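PDB 2R7L: 5-formaminoimidazole-4-carboxamide-1-(beta)-D-ribofuranosyl 5'-monophosphate synthetase from Methanocaldococcus jannaschii, which catalyses the ATP- and formate-dependent formylation of AICAR to FAICAR in purine biosynthesis, without folates. Local coordinates for residues Asp17-Ala22 against Asn86-Pro91. Sequence-based numbering, arbitrary orientation.
Sequences DEITIA and NSIVVP
Ile19 and Ile88 meet through methyls, CG2 of Ile19 lying 3.8 Å from CD1 of Ile88 where the two side chains cross obliquely. CG2 of Ile19 reaches there because it stands anti to its backbone N, while CG1 lies beside that N (chi1 -61°) and the chi2 turn of -56° brings CD1 to 4.1 Å from Asn86 CB. Both methyls of Ile19 rest 3.8 Å from Asn86 O, side by side rather than on opposite sides of it. Farther along this face, CG2 of Ile21 abuts CG2 of Val90; helix 339-353 packs against all three isoleucines, helix 4-11 against Ile19 and Ile88. Cutting Ile19 back to alanine would probably open a gap beside Ile88 CD1 and Asn86 CB, both losing their methyl neighbours. On the other face the bumps are smaller: the methyl of Ala22 fits against Ser87 CB at 3.6 Å, and hydroxyls OG1 of Thr20 and OG of Ser87 lie 2.9 Å apart, with Val44 of strand 43-47 against all three residues. Four backbone hydrogen bonds fix the register, running from Thr20 N to Asn86 O through to Val90 N to Ala22 O, the last 2.8 Å long with an N-H...O angle of 166°. Asn86, at positive phi, ends helix 76-84 in a Schellman motif and leads directly into strand 87-89. Parallel bridges and the 3-2-1-4 strand order are consistent with adjacent strands of a Rossmann-like alpha/beta sheet, the N-terminal part of this ATP-grasp ligase.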
loop_
_atom_site.group_PDB
_atom_site.type_symbol
_atom_site.label_atom_id
_atom_site.label_comp_id
_atom_site.label_asym_id
_atom_site.label_seq_id
_atom_site.Cartn_x
_atom_site.Cartn_y
_atom_site.Cartn_z
ATOM N N ASP A 17 1.829 -17.522 -23.250
ATOM C CA ASP A 17 0.852 -17.172 -22.217
ATOM C C ASP A 17 1.327 -17.694 -20.868
ATOM O O ASP A 17 0.719 -17.415 -19.831
ATOM C CB ASP A 17 -0.529 -17.778 -22.525
ATOM C CG ASP A 17 -1.144 -17.237 -23.800
ATOM O OD1 ASP A 17 -1.086 -16.012 -24.030
ATOM O OD2 ASP A 17 -1.704 -18.048 -24.570
ATOM N N GLU A 18 2.407 -18.468 -20.891
ATOM C CA GLU A 18 2.903 -19.121 -19.689
ATOM C C GLU A 18 4.408 -18.948 -19.491
ATOM O O GLU A 18 5.085 -19.861 -19.010
ATOM C CB GLU A 18 2.541 -20.601 -19.719
ATOM C CG GLU A 18 1.064 -20.842 -19.971
ATOM C CD GLU A 18 0.696 -22.303 -19.917
ATOM O OE1 GLU A 18 1.598 -23.135 -19.684
ATOM O OE2 GLU A 18 -0.498 -22.616 -20.106
ATOM N N ILE A 19 4.925 -17.779 -19.858
ATOM C CA ILE A 19 6.347 -17.495 -19.688
ATOM C C ILE A 19 6.682 -17.424 -18.200
ATOM O O ILE A 19 6.069 -16.659 -17.447
ATOM C CB ILE A 19 6.763 -16.182 -20.381
ATOM C CG1 ILE A 19 6.507 -16.259 -21.887
ATOM C CG2 ILE A 19 8.226 -15.857 -20.101
ATOM C CD1 ILE A 19 7.184 -17.417 -22.571
ATOM N N THR A 20 7.633 -18.249 -17.779
ATOM C CA THR A 20 8.099 -18.225 -16.401
ATOM C C THR A 20 9.506 -17.632 -16.332
ATOM O O THR A 20 10.177 -17.462 -17.355
ATOM C CB THR A 20 8.125 -19.624 -15.778
ATOM O OG1 THR A 20 9.150 -20.404 -16.402
ATOM C CG2 THR A 20 6.778 -20.317 -15.939
ATOM N N ILE A 21 9.940 -17.309 -15.123
ATOM C CA ILE A 21 11.293 -16.809 -14.914
ATOM C C ILE A 21 12.046 -17.815 -14.079
ATOM O O ILE A 21 11.571 -18.233 -13.020
ATOM C CB ILE A 21 11.298 -15.424 -14.240
ATOM C CG1 ILE A 21 10.837 -14.367 -15.246
ATOM C CG2 ILE A 21 12.699 -15.090 -13.699
ATOM C CD1 ILE A 21 10.654 -12.989 -14.662
ATOM N N ALA A 22 13.203 -18.239 -14.578
ATOM C CA ALA A 22 14.015 -19.215 -13.867
ATOM C C ALA A 22 15.429 -18.699 -13.559
ATOM O O ALA A 22 15.955 -17.808 -14.236
ATOM C CB ALA A 22 14.080 -20.520 -14.650
ATOM N N ASN A 86 8.757 -23.095 -20.300
ATOM C CA ASN A 86 8.737 -21.769 -20.930
ATOM C C ASN A 86 9.546 -20.719 -20.157
ATOM O O ASN A 86 9.201 -19.533 -20.142
ATOM C CB ASN A 86 7.297 -21.298 -21.149
ATOM C CG ASN A 86 6.455 -22.328 -21.881
ATOM O OD1 ASN A 86 6.593 -22.515 -23.093
ATOM N ND2 ASN A 86 5.583 -23.007 -21.148
ATOM N N SER A 87 10.636 -21.167 -19.539
ATOM C CA SER A 87 11.478 -20.309 -18.705
ATOM C C SER A 87 12.434 -19.423 -19.487
ATOM O O SER A 87 13.145 -19.892 -20.384
ATOM C CB SER A 87 12.294 -21.158 -17.738
ATOM O OG SER A 87 11.473 -22.014 -16.962
ATOM N N ILE A 88 12.439 -18.137 -19.145
ATOM C CA ILE A 88 13.547 -17.250 -19.472
ATOM C C ILE A 88 14.475 -17.252 -18.259
ATOM O O ILE A 88 14.059 -16.891 -17.151
ATOM C CB ILE A 88 13.083 -15.818 -19.729
ATOM C CG1 ILE A 88 12.126 -15.766 -20.926
ATOM C CG2 ILE A 88 14.282 -14.883 -19.936
ATOM C CD1 ILE A 88 11.583 -14.374 -21.206
ATOM N N VAL A 89 15.722 -17.675 -18.462
ATOM C CA VAL A 89 16.697 -17.747 -17.372
ATOM C C VAL A 89 17.339 -16.393 -17.088
ATOM O O VAL A 89 17.776 -15.694 -18.008
ATOM C CB VAL A 89 17.805 -18.776 -17.662
ATOM C CG1 VAL A 89 18.930 -18.664 -16.632
ATOM C CG2 VAL A 89 17.225 -20.183 -17.673
ATOM N N VAL A 90 17.379 -16.020 -15.812
ATOM C CA VAL A 90 18.106 -14.819 -15.393
ATOM C C VAL A 90 19.477 -15.241 -14.855
ATOM O O VAL A 90 19.573 -15.943 -13.845
ATOM C CB VAL A 90 17.320 -13.998 -14.341
ATOM C CG1 VAL A 90 18.152 -12.825 -13.828
ATOM C CG2 VAL A 90 16.008 -13.493 -14.943
ATOM N N PRO A 91 20.544 -14.840 -15.555
ATOM C CA PRO A 91 21.878 -15.294 -15.196
ATOM C C PRO A 91 22.467 -14.507 -14.030
ATOM O O PRO A 91 22.151 -13.326 -13.839
ATOM C CB PRO A 91 22.679 -15.023 -16.468
ATOM C CG PRO A 91 22.033 -13.817 -17.045
ATOM C CD PRO A 91 20.561 -13.940 -16.723
#